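Local coordinates for protein serine--tRNA ligase (Pyrococcus horikoshii, PDB 2DQ0) that probably charges tRNA(Ser), and also tRNA(Sec), with serine at the expense of ATP, working as a homodimer that the tRNA spans, at residues N10-L13 / V14-D17; R49-H52 / E53-K56; I430-V433 / L434-Y437. All blocks are in the same frame, centred on the assembly; numbering follows the deposited sequence.

Contact 1 (N10-L13 / V14-D17)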
ATOM      1  N   ASN A  10      14.066 -40.563  -3.311  1.00 74.50           N
ATOM      2  CA  ASN A  10      12.991 -40.882  -4.256  1.00 70.55           C
ATOM      3  C   ASN A  10      12.883 -39.991  -5.470  1.00 67.30           C
ATOM      4  O   ASN A  10      11.839 -39.415  -5.736  1.00 65.20           O
ATOM      5  CB  ASN A  10      11.617 -40.954  -3.584  1.00 65.52           C
ATOM      6  CG  ASN A  10      10.652 -41.877  -4.356  1.00 75.23           C
ATOM      7  OD1 ASN A  10       9.502 -42.070  -3.961  1.00 71.95           O
ATOM      8  ND2 ASN A  10      11.135 -42.454  -5.464  1.00 64.68           N
ATOM      9  N   PRO A  11      13.960 -39.898  -6.254  1.00 69.28           N
ATOM     10  CA  PRO A  11      13.979 -39.067  -7.463  1.00 68.24           C
ATOM     11  C   PRO A  11      12.846 -39.324  -8.459  1.00 69.00           C
ATOM     12  O   PRO A  11      12.373 -38.394  -9.120  1.00 75.98           O
ATOM     13  CB  PRO A  11      15.364 -39.346  -8.058  1.00 68.49           C
ATOM     14  CG  PRO A  11      15.733 -40.689  -7.491  1.00 64.71           C
ATOM     15  CD  PRO A  11      15.239 -40.607  -6.078  1.00 60.60           C
ATOM     16  N   GLU A  12      12.409 -40.570  -8.576  1.00 65.14           N
ATOM     17  CA  GLU A  12      11.325 -40.884  -9.506  1.00 64.48           C
ATOM     18  C   GLU A  12      10.039 -40.234  -9.026  1.00 60.08           C
ATOM     19  O   GLU A  12       9.236 -39.794  -9.836  1.00 56.88           O
ATOM     20  CB  GLU A  12      11.124 -42.402  -9.625  1.00 66.66           C
ATOM     21  CG  GLU A  12      12.256 -43.119 -10.331  1.00 67.80           C
ATOM     22  CD  GLU A  12      12.274 -42.854 -11.818  1.00 76.03           C
ATOM     23  OE1 GLU A  12      13.357 -42.520 -12.362  1.00 75.96           O
ATOM     24  OE2 GLU A  12      11.200 -42.997 -12.443  1.00 83.70           O
ATOM     25  N   LEU A  13       9.850 -40.180  -7.709  1.00 52.59           N
ATOM     26  CA  LEU A  13       8.665 -39.559  -7.137  1.00 49.55           C
ATOM     27  C   LEU A  13       8.616 -38.090  -7.531  1.00 55.42           C
ATOM     28  O   LEU A  13       7.569 -37.579  -7.922  1.00 59.13           O
ATOM     29  CB  LEU A  13       8.689 -39.683  -5.616  1.00 52.31           C
ATOM     30  CG  LEU A  13       7.631 -39.031  -4.711  1.00 54.10           C
ATOM     31  CD1 LEU A  13       7.845 -37.549  -4.655  1.00 57.62           C
ATOM     32  CD2 LEU A  13       6.243 -39.349  -5.202  1.00 63.57           C
ATOM     33  N   VAL A  14       9.754 -37.416  -7.440  1.00 56.27           N
ATOM     34  CA  VAL A  14       9.811 -36.009  -7.779  1.00 66.79           C
ATOM     35  C   VAL A  14       9.745 -35.759  -9.298  1.00 68.35           C
ATOM     36  O   VAL A  14       9.168 -34.758  -9.747  1.00 68.99           O
ATOM     37  CB  VAL A  14      11.056 -35.328  -7.117  1.00 63.83           C
ATOM     38  CG1 VAL A  14      12.238 -36.237  -7.181  1.00 74.46           C
ATOM     39  CG2 VAL A  14      11.367 -34.005  -7.801  1.00 60.58           C
ATOM     40  N   LYS A  15      10.300 -36.667 -10.091  1.00 66.39           N
ATOM     41  CA  LYS A  15      10.235 -36.502 -11.539  1.00 62.99           C
ATOM     42  C   LYS A  15       8.801 -36.670 -12.031  1.00 66.08           C
ATOM     43  O   LYS A  15       8.322 -35.901 -12.865  1.00 64.48           O
ATOM     44  CB  LYS A  15      11.108 -37.529 -12.252  1.00 59.55           C
ATOM     45  CG  LYS A  15      12.591 -37.354 -12.029  1.00 65.29           C
ATOM     46  CD  LYS A  15      13.379 -38.313 -12.897  1.00 54.39           C
ATOM     47  CE  LYS A  15      14.861 -38.122 -12.678  1.00 58.03           C
ATOM     48  NZ  LYS A  15      15.661 -38.763 -13.745  1.00 55.20           N
ATOM     49  N   ASN A  16       8.118 -37.688 -11.524  1.00 63.64           N
ATOM     50  CA  ASN A  16       6.750 -37.936 -11.951  1.00 66.66           C
ATOM     51  C   ASN A  16       5.800 -36.824 -11.522  1.00 67.98           C
ATOM     52  O   ASN A  16       4.817 -36.538 -12.218  1.00 66.76           O
ATOM     53  CB  ASN A  16       6.240 -39.288 -11.422  1.00 60.07           C
ATOM     54  CG  ASN A  16       6.948 -40.479 -12.068  1.00 62.05           C
ATOM     55  OD1 ASN A  16       7.410 -40.404 -13.209  1.00 56.68           O
ATOM     56  ND2 ASN A  16       7.017 -41.589 -11.339  1.00 61.99           N
ATOM     57  N   ASP A  17       6.088 -36.193 -10.383  1.00 61.62           N
ATOM     58  CA  ASP A  17       5.215 -35.129  -9.915  1.00 59.00           C
ATOM     59  C   ASP A  17       5.415 -33.931 -10.841  1.00 60.83           C
ATOM     60  O   ASP A  17       4.453 -33.264 -11.240  1.00 47.83           O
ATOM     61  CB  ASP A  17       5.534 -34.761  -8.466  1.00 56.10           C
ATOM     62  CG  ASP A  17       4.293 -34.306  -7.690  1.00 60.68           C
ATOM     63  OD1 ASP A  17       4.267 -33.153  -7.221  1.00 62.42           O
ATOM     64  OD2 ASP A  17       3.343 -35.106  -7.546  1.00 60.66           O
TER
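Pro11 and Val14 meet on one side of the first turn of helix 11-21, an alpha-helical N-terminus for which Asn10 is the N-cap. Proline suits the place after the cap, because its nitrogen carries no hydrogen and a first-turn residue needs no acceptor one turn back. Val14 CG1 stands between the backbone N and the carbonyl carbon (chi1 40°), which sets it over the Pro11 backbone, 4.5 Å from Pro11 CB. Both side chains lie on Val30, so this pair faces helix 28-65, while Val14 also touches Ile109. The backbone bonds run from residue i+4 to i. Lys15 N donates to Pro11 O at 2.9 Å and Asn16 N to Glu12 O at 2.9 Å, whereas Asp17 N reaches Leu13 O at 3.2 Å; the link from Val14 N to Asn10 O is weak. The charged ends look beyond this turn. Lys15 forms a salt bridge with Asp31, and Asp17 OD2 is hydrogen-bonded to Thr110. A lysine suits its place because its methylene chain, extended beyond CG, can run past Pro11 O and carry the ammonium to Asp31. Glu12 OE1 comes within 4.2 Å of Lys15 CD, without its charge meeting the ammonium.

Contact 2 (R49-H52 / E53-K56)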
ATOM      1  N   ARG A  49      39.762 -37.096   4.518  1.00 61.71           N
ATOM      2  CA  ARG A  49      40.910 -37.938   4.223  1.00 57.69           C
ATOM      3  C   ARG A  49      42.120 -37.057   4.429  1.00 55.36           C
ATOM      4  O   ARG A  49      43.103 -37.464   5.049  1.00 55.34           O
ATOM      5  CB  ARG A  49      40.849 -38.417   2.763  1.00 67.75           C
ATOM      6  CG  ARG A  49      41.201 -39.898   2.491  1.00 73.43           C
ATOM      7  CD  ARG A  49      42.711 -40.199   2.438  1.00 81.97           C
ATOM      8  NE  ARG A  49      43.490 -39.204   1.697  1.00 83.53           N
ATOM      9  CZ  ARG A  49      43.194 -38.759   0.479  1.00 87.00           C
ATOM     10  NH1 ARG A  49      42.126 -39.223  -0.154  1.00 94.41           N
ATOM     11  NH2 ARG A  49      43.959 -37.836  -0.104  1.00 80.87           N
ATOM     12  N   LEU A  50      42.038 -35.834   3.914  1.00 56.38           N
ATOM     13  CA  LEU A  50      43.141 -34.897   4.035  1.00 56.78           C
ATOM     14  C   LEU A  50      43.339 -34.411   5.456  1.00 60.09           C
ATOM     15  O   LEU A  50      44.477 -34.284   5.897  1.00 63.08           O
ATOM     16  CB  LEU A  50      42.960 -33.719   3.086  1.00 53.08           C
ATOM     17  CG  LEU A  50      43.265 -34.025   1.612  1.00 62.10           C
ATOM     18  CD1 LEU A  50      42.951 -32.783   0.767  1.00 54.05           C
ATOM     19  CD2 LEU A  50      44.750 -34.447   1.447  1.00 45.48           C
ATOM     20  N   ARG A  51      42.254 -34.156   6.186  1.00 63.63           N
ATOM     21  CA  ARG A  51      42.392 -33.708   7.576  1.00 69.43           C
ATOM     22  C   ARG A  51      43.157 -34.782   8.362  1.00 70.23           C
ATOM     23  O   ARG A  51      44.049 -34.470   9.161  1.00 67.34           O
ATOM     24  CB  ARG A  51      41.010 -33.430   8.207  1.00 60.28           C
ATOM     25  CG  ARG A  51      40.364 -32.157   7.652  1.00 70.57           C
ATOM     26  CD  ARG A  51      38.987 -31.852   8.226  1.00 75.23           C
ATOM     27  NE  ARG A  51      38.986 -31.925   9.685  1.00 85.20           N
ATOM     28  CZ  ARG A  51      38.389 -32.886  10.383  1.00 82.38           C
ATOM     29  NH1 ARG A  51      37.732 -33.857   9.756  1.00 77.93           N
ATOM     30  NH2 ARG A  51      38.469 -32.889  11.707  1.00 79.26           N
ATOM     31  N   HIS A  52      42.830 -36.044   8.091  1.00 69.73           N
ATOM     32  CA  HIS A  52      43.468 -37.176   8.749  1.00 72.04           C
ATOM     33  C   HIS A  52      44.956 -37.263   8.412  1.00 71.51           C
ATOM     34  O   HIS A  52      45.784 -37.564   9.275  1.00 64.46           O
ATOM     35  CB  HIS A  52      42.791 -38.473   8.327  1.00 76.86           C
ATOM     36  CG  HIS A  52      43.306 -39.678   9.047  1.00 89.76           C
ATOM     37  ND1 HIS A  52      42.768 -40.120  10.237  1.00 97.70           N
ATOM     38  CD2 HIS A  52      44.326 -40.521   8.758  1.00 93.49           C
ATOM     39  CE1 HIS A  52      43.435 -41.183  10.651  1.00101.64           C
ATOM     40  NE2 HIS A  52      44.386 -41.446   9.772  1.00100.45           N
ATOM     41  N   GLU A  53      45.283 -37.013   7.146  1.00 71.76           N
ATOM     42  CA  GLU A  53      46.666 -37.066   6.692  1.00 73.46           C
ATOM     43  C   GLU A  53      47.447 -35.952   7.394  1.00 73.21           C
ATOM     44  O   GLU A  53      48.600 -36.140   7.777  1.00 71.00           O
ATOM     45  CB  GLU A  53      46.731 -36.880   5.171  1.00 72.84           C
ATOM     46  CG  GLU A  53      47.815 -37.697   4.472  1.00 83.24           C
ATOM     47  CD  GLU A  53      47.438 -39.167   4.286  1.00 93.36           C
ATOM     48  OE1 GLU A  53      47.271 -39.891   5.295  1.00 94.47           O
ATOM     49  OE2 GLU A  53      47.303 -39.602   3.119  1.00100.60           O
ATOM     50  N   ARG A  54      46.807 -34.793   7.552  1.00 69.71           N
ATOM     51  CA  ARG A  54      47.415 -33.647   8.220  1.00 64.30           C
ATOM     52  C   ARG A  54      47.902 -34.089   9.597  1.00 64.21           C
ATOM     53  O   ARG A  54      49.008 -33.749  10.015  1.00 54.46           O
ATOM     54  CB  ARG A  54      46.389 -32.501   8.348  1.00 64.84           C
ATOM     55  CG  ARG A  54      46.620 -31.538   9.522  1.00 58.73           C
ATOM     56  CD  ARG A  54      45.987 -30.157   9.309  1.00 58.16           C
ATOM     57  NE  ARG A  54      44.517 -30.098   9.235  1.00 56.42           N
ATOM     58  CZ  ARG A  54      43.691 -30.576  10.160  1.00 52.25           C
ATOM     59  NH1 ARG A  54      44.177 -31.171  11.232  1.00 62.64           N
ATOM     60  NH2 ARG A  54      42.384 -30.420  10.045  1.00 53.09           N
ATOM     61  N   ASN A  55      47.067 -34.869  10.276  1.00 57.07           N
ATOM     62  CA  ASN A  55      47.368 -35.380  11.600  1.00 59.48           C
ATOM     63  C   ASN A  55      48.557 -36.335  11.548  1.00 63.80           C
ATOM     64  O   ASN A  55      49.477 -36.216  12.351  1.00 65.29           O
ATOM     65  CB  ASN A  55      46.123 -36.084  12.154  1.00 68.65           C
ATOM     66  CG  ASN A  55      46.293 -36.575  13.581  1.00 74.48           C
ATOM     67  OD1 ASN A  55      47.189 -36.141  14.304  1.00 77.62           O
ATOM     68  ND2 ASN A  55      45.406 -37.475  14.000  1.00 70.94           N
ATOM     69  N   LYS A  56      48.546 -37.270  10.599  1.00 64.73           N
ATOM     70  CA  LYS A  56      49.635 -38.239  10.471  1.00 58.54           C
ATOM     71  C   LYS A  56      50.952 -37.547  10.171  1.00 61.81           C
ATOM     72  O   LYS A  56      51.950 -37.769  10.852  1.00 66.56           O
ATOM     73  CB  LYS A  56      49.332 -39.261   9.371  1.00 63.18           C
ATOM     74  CG  LYS A  56      48.310 -40.340   9.736  1.00 75.00           C
ATOM     75  CD  LYS A  56      48.014 -41.261   8.530  1.00 90.80           C
ATOM     76  CE  LYS A  56      47.029 -42.400   8.877  1.00 97.89           C
ATOM     77  NZ  LYS A  56      46.654 -43.282   7.714  1.00 87.02           N
TER
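His52 and Lys56, one helical turn apart, meet where the lysine chain passes the edge of the imidazole ring. Lys56 CD is 3.8 Å from His52 CD2, and Lys56 CE lies near the ring plane. With CG of His52 anti to the backbone N (chi1 -175°), the ring extends toward the following turn, where the straight methylenes of Lys56 come past it. On another side of the helix Arg51 and Arg54 run side by side. Arg54 NH2 approaches the aliphatic part of its neighbour, 3.6 Å from Arg51 CG, with the two guanidinium planes 63° apart; one face of the Arg54 group is turned to Arg51 O. Glu53 lies alongside Arg49, but OE2 and Arg49 NE are 4.1 Å apart, beyond a salt bridge.

Arg49 also forms a salt bridge with Glu46 and Arg51 NH1 a hydrogen bond with Asn48, which probably help to place them. Beneath the side chains, backbone bonds such as Arg54 N to Leu50 O, 2.9 Å, hold the turn. Leu50, the buried residue here, packs on Ile85 and Leu88 of helix 72-103, the other half of the antiparallel coiled-coil arm. A leucine suits that seam and long charged chains suit the outer surface. The closeness of Arg51 NE and Arg54 NH2, 3.7 Å, concentrates positive charge, which is consistent with an arm that binds tRNA.

Contact 3 (I430-V433 / L434-Y437)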
ATOM      1  N   ILE A 430     -28.378  -6.207   0.826  1.00 46.94           N
ATOM      2  CA  ILE A 430     -27.175  -6.677   1.481  1.00 48.17           C
ATOM      3  C   ILE A 430     -27.555  -7.707   2.542  1.00 44.94           C
ATOM      4  O   ILE A 430     -28.500  -7.520   3.284  1.00 47.49           O
ATOM      5  CB  ILE A 430     -26.297  -5.473   2.036  1.00 45.06           C
ATOM      6  CG1 ILE A 430     -26.314  -5.435   3.540  1.00 42.78           C
ATOM      7  CG2 ILE A 430     -26.737  -4.153   1.449  1.00 51.40           C
ATOM      8  CD1 ILE A 430     -25.217  -6.266   4.102  1.00 50.00           C
ATOM      9  N   PRO A 431     -26.833  -8.838   2.582  1.00 46.19           N
ATOM     10  CA  PRO A 431     -27.048  -9.947   3.525  1.00 46.11           C
ATOM     11  C   PRO A 431     -27.237  -9.469   4.963  1.00 51.34           C
ATOM     12  O   PRO A 431     -26.441  -8.676   5.461  1.00 49.16           O
ATOM     13  CB  PRO A 431     -25.777 -10.781   3.385  1.00 49.48           C
ATOM     14  CG  PRO A 431     -25.321 -10.498   1.983  1.00 58.19           C
ATOM     15  CD  PRO A 431     -25.597  -9.032   1.797  1.00 41.96           C
ATOM     16  N   LYS A 432     -28.265  -9.985   5.633  1.00 51.10           N
ATOM     17  CA  LYS A 432     -28.579  -9.607   7.018  1.00 60.05           C
ATOM     18  C   LYS A 432     -27.364  -9.625   7.971  1.00 51.31           C
ATOM     19  O   LYS A 432     -27.217  -8.754   8.813  1.00 43.17           O
ATOM     20  CB  LYS A 432     -29.705 -10.516   7.567  1.00 59.33           C
ATOM     21  CG  LYS A 432     -30.891 -10.650   6.584  1.00 86.46           C
ATOM     22  CD  LYS A 432     -31.883 -11.777   6.946  1.00 88.66           C
ATOM     23  CE  LYS A 432     -32.849 -12.123   5.782  1.00 78.62           C
ATOM     24  NZ  LYS A 432     -33.867 -11.076   5.480  1.00 70.15           N
ATOM     25  N   VAL A 433     -26.496 -10.610   7.826  1.00 45.14           N
ATOM     26  CA  VAL A 433     -25.333 -10.713   8.685  1.00 51.92           C
ATOM     27  C   VAL A 433     -24.482  -9.448   8.697  1.00 56.78           C
ATOM     28  O   VAL A 433     -23.814  -9.178   9.695  1.00 58.44           O
ATOM     29  CB  VAL A 433     -24.407 -11.868   8.254  1.00 52.95           C
ATOM     30  CG1 VAL A 433     -23.503 -12.262   9.413  1.00 35.63           C
ATOM     31  CG2 VAL A 433     -25.232 -13.040   7.767  1.00 70.52           C
ATOM     32  N   LEU A 434     -24.490  -8.687   7.600  1.00 49.34           N
ATOM     33  CA  LEU A 434     -23.685  -7.463   7.524  1.00 48.29           C
ATOM     34  C   LEU A 434     -24.386  -6.193   8.001  1.00 48.04           C
ATOM     35  O   LEU A 434     -23.734  -5.164   8.194  1.00 57.07           O
ATOM     36  CB  LEU A 434     -23.161  -7.231   6.093  1.00 38.38           C
ATOM     37  CG  LEU A 434     -22.296  -8.327   5.467  1.00 35.86           C
ATOM     38  CD1 LEU A 434     -22.034  -8.045   4.019  1.00 37.54           C
ATOM     39  CD2 LEU A 434     -20.998  -8.443   6.236  1.00 41.94           C
ATOM     40  N   TRP A 435     -25.700  -6.252   8.195  1.00 49.39           N
ATOM     41  CA  TRP A 435     -26.460  -5.075   8.638  1.00 50.48           C
ATOM     42  C   TRP A 435     -25.870  -4.382   9.883  1.00 53.32           C
ATOM     43  O   TRP A 435     -25.898  -3.149   9.989  1.00 46.64           O
ATOM     44  CB  TRP A 435     -27.915  -5.448   8.925  1.00 49.93           C
ATOM     45  CG  TRP A 435     -28.719  -5.902   7.738  1.00 63.63           C
ATOM     46  CD1 TRP A 435     -28.317  -5.954   6.434  1.00 69.61           C
ATOM     47  CD2 TRP A 435     -30.072  -6.358   7.755  1.00 64.53           C
ATOM     48  NE1 TRP A 435     -29.335  -6.414   5.637  1.00 63.74           N
ATOM     49  CE2 TRP A 435     -30.426  -6.669   6.421  1.00 68.18           C
ATOM     50  CE3 TRP A 435     -31.022  -6.537   8.768  1.00 56.26           C
ATOM     51  CZ2 TRP A 435     -31.692  -7.148   6.075  1.00 71.02           C
ATOM     52  CZ3 TRP A 435     -32.277  -7.015   8.426  1.00 67.26           C
ATOM     53  CH2 TRP A 435     -32.603  -7.315   7.089  1.00 70.67           C
ATOM     54  N   LYS A 436     -25.346  -5.161  10.828  1.00 53.00           N
ATOM     55  CA  LYS A 436     -24.777  -4.561  12.019  1.00 53.44           C
ATOM     56  C   LYS A 436     -23.526  -3.770  11.653  1.00 55.83           C
ATOM     57  O   LYS A 436     -23.170  -2.806  12.338  1.00 53.19           O
ATOM     58  CB  LYS A 436     -24.462  -5.617  13.091  1.00 47.95           C
ATOM     59  CG  LYS A 436     -23.488  -6.721  12.696  1.00 59.66           C
ATOM     60  CD  LYS A 436     -23.383  -7.734  13.842  1.00 65.53           C
ATOM     61  CE  LYS A 436     -22.640  -9.021  13.467  1.00 83.12           C
ATOM     62  NZ  LYS A 436     -23.481 -10.042  12.750  1.00 84.90           N
ATOM     63  N   TYR A 437     -22.883  -4.139  10.547  1.00 57.08           N
ATOM     64  CA  TYR A 437     -21.669  -3.436  10.133  1.00 53.56           C
ATOM     65  C   TYR A 437     -21.891  -2.274   9.177  1.00 57.66           C
ATOM     66  O   TYR A 437     -21.172  -1.274   9.248  1.00 60.30           O
ATOM     67  CB  TYR A 437     -20.684  -4.402   9.482  1.00 49.86           C
ATOM     68  CG  TYR A 437     -20.256  -5.545  10.355  1.00 46.63           C
ATOM     69  CD1 TYR A 437     -20.792  -6.812  10.171  1.00 44.85           C
ATOM     70  CD2 TYR A 437     -19.286  -5.371  11.348  1.00 42.60           C
ATOM     71  CE1 TYR A 437     -20.374  -7.894  10.951  1.00 50.68           C
ATOM     72  CE2 TYR A 437     -18.856  -6.452  12.135  1.00 44.90           C
ATOM     73  CZ  TYR A 437     -19.405  -7.709  11.926  1.00 47.50           C
ATOM     74  OH  TYR A 437     -18.978  -8.793  12.659  1.00 46.99           O
TER
HETATM   75  O   HOH W   1     -26.208  -7.807  11.294  1.00 47.94           O
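The indole of Trp435 has Lys432 against one face and Ile430 at its edge. Lys432 CA stands 3.5 Å from the centroid of the five-membered ring, only 7° off its normal, a CH-pi contact. Lys432 CG continues alongside, 3.6 Å from Trp435 CZ2, so the aliphatic stem of the lysine follows the ring. At the edge, Trp435 NE1 donates to Ile430 O at 2.7 Å, with the acceptor 21° out of the ring plane, and Ile430 CG1 sits in plane, 3.6 Å from Trp435 CD1. CG of Trp435 is anti to the carbonyl carbon (chi1 -65°), which carries the indole back over the preceding turn. Lys441 adds a cation-pi contact. With an alanine here in place of Trp435, Ile430 O would probably lose its indole donor and the stem of Lys432 the ring it lies along. The ring of Tyr437 has Lys436 CG over one face and turns an edge to Val433 O, while its hydroxyl is hydrogen-bonded to Asp205.

Val433 O receives Lys436 NZ at 3.2 Å, in the carbonyl plane and on a lone pair; a lysine can curl back this far. Lys432 O receives both Trp435 N, 3.0 Å away and above its carbonyl plane, and water 1, which in turn accepts from Lys436 N. Leu434 N donates to Pro431 O at 2.9 Å. Buried Leu434 packs on Phe202 and Ile417, and Tyr437 O is hydrogen-bonded to Arg201 of the second subunit. Consecutive i+3 to i bonds are the pattern of a 3-10-like turn, here at the approach to helix 435-438.

Contacts 1 and 2 belong to the N-terminal tRNA-binding extension. Contact 1 lies on helix 11-21 and packs on the near part of helix 28-65, the same helix that carries contact 2 farther out along the arm; their centres are about 39 Å apart and their nearest atoms about 27 Å. Contact 3, near the C-terminus and the second subunit, lies on the other side of the chain's centre, about 50 Å from contact 1 and about 76 Å from contact 2, centre to centre. None touches another, and all three lie away from the pocket that holds the seryl-adenylate analogue. Together they sample the projecting arm, its base, and the C-terminal region beside the second subunit.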